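Local structure of extracellular fatty acid-binding protein (Gallus gallus, 3SAO) at residues A[15-20]-A[143-148]; A[34-39]-A[48-53]. The protein tightly binds bacterial ferric siderophores, also binds long-chain fatty acids and lysophosphatidic acid, and may act as an antibacterial factor. All coordinates share one frame; numbering follows the deposited sequence.

Interaction 1. Residues A[15-20]-A[143-148]; sequences VALASN and AVLPSQ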
loop_
_atom_site.group_PDB
_atom_site.type_symbol
_atom_site.label_atom_id
_atom_site.label_comp_id
_atom_site.label_asym_id
_atom_site.label_seq_id
_atom_site.Cartn_x
_atom_site.Cartn_y
_atom_site.Cartn_z
ATOM N N VAL A 15 -4.300 5.029 0.142
ATOM C CA VAL A 15 -4.849 6.388 0.117
ATOM C C VAL A 15 -3.837 7.411 0.630
ATOM O O VAL A 15 -4.033 8.614 0.464
ATOM C CB VAL A 15 -6.191 6.496 0.905
ATOM C CG1 VAL A 15 -7.197 5.503 0.367
ATOM C CG2 VAL A 15 -5.962 6.312 2.433
ATOM N N ALA A 16 -2.723 6.948 1.195
ATOM C CA ALA A 16 -1.640 7.859 1.582
ATOM C C ALA A 16 -0.344 7.084 1.701
ATOM O O ALA A 16 -0.348 5.886 1.885
ATOM C CB ALA A 16 -1.953 8.564 2.906
ATOM N N LEU A 17 0.738 7.823 1.577
ATOM C CA LEU A 17 2.101 7.347 1.517
ATOM C C LEU A 17 2.967 8.282 2.310
ATOM O O LEU A 17 2.683 9.479 2.414
ATOM C CB LEU A 17 2.618 7.366 0.078
ATOM C CG LEU A 17 1.789 6.609 -0.960
ATOM C CD1 LEU A 17 2.411 6.880 -2.361
ATOM C CD2 LEU A 17 1.735 5.136 -0.650
ATOM N N ALA A 18 4.048 7.743 2.849
ATOM C CA ALA A 18 5.060 8.564 3.474
ATOM C C ALA A 18 6.445 8.030 3.124
ATOM O O ALA A 18 6.717 6.831 3.272
ATOM C CB ALA A 18 4.855 8.639 4.992
ATOM N N SER A 19 7.339 8.933 2.717
ATOM C CA SER A 19 8.719 8.557 2.359
ATOM C C SER A 19 9.585 9.798 2.254
ATOM O O SER A 19 9.059 10.898 2.122
ATOM C CB SER A 19 8.742 7.807 1.022
ATOM O OG SER A 19 10.031 7.775 0.419
ATOM N N ASN A 20 10.905 9.613 2.259
ATOM C CA ASN A 20 11.838 10.741 2.201
ATOM C C ASN A 20 12.794 10.727 0.993
ATOM O O ASN A 20 13.780 11.453 0.978
ATOM C CB ASN A 20 12.641 10.848 3.517
ATOM C CG ASN A 20 13.563 9.656 3.764
ATOM O OD1 ASN A 20 13.478 8.624 3.104
ATOM N ND2 ASN A 20 14.465 9.814 4.732
ATOM N N ALA A 143 1.983 12.126 1.423
ATOM C CA ALA A 143 1.112 12.371 0.282
ATOM C C ALA A 143 -0.231 11.766 0.568
ATOM O O ALA A 143 -0.331 10.598 0.877
ATOM C CB ALA A 143 1.683 11.747 -0.979
ATOM N N VAL A 144 -1.270 12.588 0.511
ATOM C CA VAL A 144 -2.623 12.086 0.521
ATOM C C VAL A 144 -3.007 11.995 -0.961
ATOM O O VAL A 144 -2.938 12.983 -1.669
ATOM C CB VAL A 144 -3.544 13.018 1.284
ATOM C CG1 VAL A 144 -4.998 12.528 1.188
ATOM C CG2 VAL A 144 -3.072 13.172 2.744
ATOM N N LEU A 145 -3.287 10.782 -1.440
ATOM C CA LEU A 145 -3.418 10.504 -2.868
ATOM C C LEU A 145 -4.807 10.864 -3.413
ATOM O O LEU A 145 -5.778 10.333 -2.925
ATOM C CB LEU A 145 -3.152 9.020 -3.121
ATOM C CG LEU A 145 -1.746 8.542 -2.733
ATOM C CD1 LEU A 145 -1.528 7.051 -2.946
ATOM C CD2 LEU A 145 -0.727 9.399 -3.507
ATOM N N PRO A 146 -4.878 11.698 -4.479
ATOM C CA PRO A 146 -6.138 11.977 -5.163
ATOM C C PRO A 146 -6.759 10.686 -5.729
ATOM O O PRO A 146 -6.029 9.758 -6.108
ATOM C CB PRO A 146 -5.732 12.990 -6.262
ATOM C CG PRO A 146 -4.419 13.595 -5.763
ATOM C CD PRO A 146 -3.759 12.445 -5.070
ATOM N N SER A 147 -8.086 10.597 -5.673
ATOM C CA SER A 147 -8.827 9.458 -6.220
ATOM C C SER A 147 -8.609 9.347 -7.702
ATOM O O SER A 147 -8.399 10.348 -8.401
ATOM C CB SER A 147 -10.334 9.612 -5.978
ATOM O OG SER A 147 -10.878 10.635 -6.820
ATOM N N GLN A 148 -8.773 8.137 -8.216
ATOM C CA GLN A 148 -8.723 7.958 -9.649
ATOM C C GLN A 148 -9.718 6.853 -9.990
ATOM O O GLN A 148 -9.857 5.888 -9.241
ATOM C CB GLN A 148 -7.315 7.560 -10.077
ATOM C CG GLN A 148 -6.804 6.308 -9.364
ATOM C CD GLN A 148 -7.029 5.032 -10.158
ATOM O OE1 GLN A 148 -7.582 5.050 -11.266
ATOM N NE2 GLN A 148 -6.588 3.923 -9.595
HETATM O O HOH W 1 -6.613 9.780 -0.212
#

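Interaction 2. Residues A[34-39]-A[48-53]; sequences VMARIS and VSYAAP. With NKN ((2R)-2-hydroxy-3-(phosphonooxy)propyl tetradecanoate), chain C.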
loop_
_atom_site.group_PDB
_atom_site.type_symbol
_atom_site.label_atom_id
_atom_site.label_comp_id
_atom_site.label_asym_id
_atom_site.label_seq_id
_atom_site.Cartn_x
_atom_site.Cartn_y
_atom_site.Cartn_z
ATOM N N VAL A 34 -4.051 4.078 -5.310
ATOM C CA VAL A 34 -3.846 2.734 -5.860
ATOM C C VAL A 34 -4.964 1.809 -5.398
ATOM O O VAL A 34 -5.289 1.767 -4.209
ATOM C CB VAL A 34 -2.508 2.197 -5.405
ATOM C CG1 VAL A 34 -2.260 0.777 -5.959
ATOM C CG2 VAL A 34 -1.437 3.152 -5.842
ATOM N N MET A 35 -5.564 1.087 -6.333
ATOM C CA MET A 35 -6.538 0.059 -5.964
ATOM C C MET A 35 -5.797 -1.264 -5.737
ATOM O O MET A 35 -4.816 -1.596 -6.413
ATOM C CB MET A 35 -7.666 -0.086 -7.002
ATOM C CG MET A 35 -8.817 -0.947 -6.544
ATOM S SD MET A 35 -9.993 -1.377 -7.842
ATOM C CE MET A 35 -10.509 0.269 -8.352
ATOM N N ALA A 36 -6.211 -1.963 -4.696
ATOM C CA ALA A 36 -5.608 -3.252 -4.373
ATOM C C ALA A 36 -6.694 -4.310 -4.131
ATOM O O ALA A 36 -7.818 -4.009 -3.706
ATOM C CB ALA A 36 -4.676 -3.119 -3.185
ATOM N N ARG A 37 -6.370 -5.558 -4.409
ATOM C CA ARG A 37 -7.172 -6.661 -3.882
ATOM C C ARG A 37 -6.296 -7.650 -3.143
ATOM O O ARG A 37 -5.271 -8.072 -3.663
ATOM C CB ARG A 37 -7.930 -7.386 -5.003
ATOM C CG ARG A 37 -8.878 -8.432 -4.451
ATOM C CD ARG A 37 -9.437 -9.321 -5.532
ATOM N NE ARG A 37 -10.573 -8.746 -6.253
ATOM C CZ ARG A 37 -10.553 -8.434 -7.554
ATOM N NH1 ARG A 37 -9.429 -8.549 -8.260
ATOM N NH2 ARG A 37 -11.649 -7.990 -8.165
ATOM N N ILE A 38 -6.750 -8.069 -1.970
ATOM C CA ILE A 38 -6.018 -9.039 -1.162
ATOM C C ILE A 38 -6.743 -10.370 -1.203
ATOM O O ILE A 38 -7.967 -10.396 -0.952
ATOM C CB ILE A 38 -5.954 -8.562 0.318
ATOM C CG1 ILE A 38 -5.259 -7.207 0.430
ATOM C CG2 ILE A 38 -5.237 -9.592 1.164
ATOM C CD1 ILE A 38 -5.129 -6.719 1.873
ATOM N N SER A 39 -5.986 -11.451 -1.475
ATOM C CA SER A 39 -6.465 -12.826 -1.482
ATOM C C SER A 39 -5.535 -13.718 -0.655
ATOM O O SER A 39 -4.318 -13.553 -0.706
ATOM C CB SER A 39 -6.469 -13.370 -2.902
ATOM O OG SER A 39 -7.122 -12.460 -3.777
ATOM N N VAL A 48 -1.340 -9.801 -3.142
ATOM C CA VAL A 48 -1.924 -8.498 -3.377
ATOM C C VAL A 48 -1.890 -8.167 -4.873
ATOM O O VAL A 48 -0.832 -8.225 -5.522
ATOM C CB VAL A 48 -1.227 -7.394 -2.565
ATOM C CG1 VAL A 48 -2.017 -6.055 -2.694
ATOM C CG2 VAL A 48 -1.017 -7.843 -1.137
ATOM N N SER A 49 -3.053 -7.787 -5.416
ATOM C CA SER A 49 -3.134 -7.318 -6.791
ATOM C C SER A 49 -3.319 -5.816 -6.802
ATOM O O SER A 49 -4.165 -5.311 -6.082
ATOM C CB SER A 49 -4.313 -7.987 -7.484
ATOM O OG SER A 49 -4.113 -9.381 -7.496
ATOM N N TYR A 50 -2.489 -5.091 -7.546
ATOM C CA TYR A 50 -2.534 -3.637 -7.514
ATOM C C TYR A 50 -2.907 -3.108 -8.902
ATOM O O TYR A 50 -2.622 -3.769 -9.910
ATOM C CB TYR A 50 -1.154 -3.078 -7.198
ATOM C CG TYR A 50 -0.499 -3.604 -5.954
ATOM C CD1 TYR A 50 -0.667 -2.955 -4.744
ATOM C CD2 TYR A 50 0.351 -4.697 -6.001
ATOM C CE1 TYR A 50 0.004 -3.386 -3.587
ATOM C CE2 TYR A 50 1.017 -5.143 -4.840
ATOM C CZ TYR A 50 0.854 -4.471 -3.658
ATOM O OH TYR A 50 1.481 -4.920 -2.508
ATOM N N ALA A 51 -3.502 -1.925 -8.918
ATOM C CA ALA A 51 -3.780 -1.145 -10.111
ATOM C C ALA A 51 -3.545 0.338 -9.800
ATOM O O ALA A 51 -4.172 0.935 -8.902
ATOM C CB ALA A 51 -5.261 -1.439 -10.584
ATOM N N ALA A 52 -2.608 0.938 -10.523
ATOM C CA ALA A 52 -2.246 2.366 -10.342
ATOM C C ALA A 52 -2.007 3.072 -11.675
ATOM O O ALA A 52 -1.300 2.548 -12.535
ATOM C CB ALA A 52 -1.019 2.466 -9.480
ATOM N N PRO A 53 -2.583 4.279 -11.854
ATOM C CA PRO A 53 -2.256 5.056 -13.045
ATOM C C PRO A 53 -0.787 5.419 -13.123
ATOM O O PRO A 53 -0.086 5.426 -12.096
ATOM C CB PRO A 53 -3.087 6.344 -12.893
ATOM C CG PRO A 53 -3.866 6.208 -11.639
ATOM C CD PRO A 53 -3.345 5.061 -10.864
HETATM O OAA NKN C . 3.490 -3.860 -0.268
HETATM O OAB NKN C . 3.344 -2.031 1.240
HETATM P PAC NKN C . 2.502 -3.022 0.488
HETATM O OAD NKN C . 1.373 -2.441 -0.326
HETATM O OAE NKN C . -4.200 -4.502 4.392
HETATM O OAF NKN C . 1.795 -3.958 1.576
HETATM C CAG NKN C . 0.851 -5.005 1.323
HETATM C CAH NKN C . 0.163 -5.440 2.613
HETATM C CAI NKN C . -1.374 -5.502 2.599
HETATM O OAJ NKN C . -1.938 -4.925 3.797
HETATM C CAK NKN C . -3.227 -5.258 4.421
HETATM C CAL NKN C . -3.355 -6.537 5.207
HETATM C CAM NKN C . -3.712 -6.196 6.647
HETATM C CAN NKN C . -3.526 -7.382 7.585
HETATM C CAO NKN C . -2.861 -8.570 6.891
HETATM O OAY NKN C . 0.643 -6.758 2.892
HETATM O O HOH W 2 -5.106 -10.660 -5.209
#

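Interaction 1. Residues A[15-20]-A[143-148]
Val15 meets Leu145 through its carbonyl oxygen, which takes the Leu145 amide at 3.0 Å, N to O. That donor stands above the carbonyl plane, 40° out of it, while a water that also donates to Leu145 O grips the same oxygen, so two bonds hold it where the partner strand has just ended. The branched side chain of Val15 turns from this partner to strand 106-115. Ala16 pairs with Val144 at a non-hydrogen-bonded position, and its small methyl suits a spot with Phe128 of helix 122-133 close by; its CA lies 3.1 Å from Ala143 O in a CA-H...O contact. Leu17 and Ala143 form the neighbouring hydrogen-bonded pair, with Leu17 N to Ala143 O at 3.1 Å and Ala143 N to Leu17 O at 2.9 Å. With CG beside its backbone N (chi1 -55°), Leu17 meets Leu145 nearly at a right angle, CG to CD1 3.9 Å. Leu17 also packs on Phe24 of helix 22-27, as Ala143 does, while Leu145 packs on Met31; branched apolar side chains suit this buried spot. This short antiparallel ladder joins the C-terminal strand, which follows helix 122-133, to the first barrel strand, as in the lipocalin fold.

Interaction 2. Residues A[34-39]-A[48-53]
Val34 is the wedge at one end of this strand pair: its two methyls part, CG2 resting 3.7 Å from Ala52 CB and CG1 reaching 3.5 Å from Ala51 O. CG1, anti to the backbone N (chi1 180°), also comes to the edge of the Tyr50 ring, near its plane. The Ala52 methyl is small enough to take this fork closely. Next along the inner face, Ala36 provides the hollow. Its short methyl lies 4.0 Å from Val48 CG1 and approaches the Tyr50 ring obliquely, so a broad aromatic can lean over the strand pair. Val48 CG1 supports one face of that ring, 3.4 Å above its plane and offset toward the rim, and Trp61 stacks with the ring as well. Held in this way, Tyr50 directs its hydroxyl to the lysophosphatidic acid phosphate, with a weak hydrogen bond from Tyr50 OH to OAD of the ligand, 3.3 Å; Lys82, Arg112 and Tyr114 also hydrogen-bond the ligand. Ile38 CD1 lies 3.5 Å from the ligand's ester oxygen OAE. On the other face, Arg37 and Ser49 set their CB atoms 4.4 Å apart. Arg37 NH1 hydrogen-bonds Asp154 O, and a water joins Ser49 OG, Ser39 OG and Arg37 O. Arg37 and Ser49 suit this partly exposed outer face because their polar ends find such partners; Met35 and Ala51 share it. Four backbone bonds, two each for Met35-Ala51 and Arg37-Ser49, fasten the strands. This antiparallel beta hairpin is part of the lipocalin barrel wall, its inward residues lining the calyx that holds the ligand.

Overall arrangement
Both contacts belong to one antiparallel sheet, since strands 10-18 and 34-41 are neighbours in it, and interaction 2 is nested within the chain loop that interaction 1 closes. The 15-20/143-148 contact is the more buried, with apolar side chains around a backbone ladder, and brings together distant parts of the sequence. The 34-39/48-53 contact is local and partly buried, with a larger interface (410 against 272 Å²) whose two faces differ: apolar and aromatic toward the ligand, mixed outside. The Leu17 side chain is about 8 Å from the ligand, whereas Tyr50 and Ile38 reach it. Gln148 makes the direct link: its NE2 hydrogen-bonds Met33 O and packs 3.7 Å from Pro53 CD.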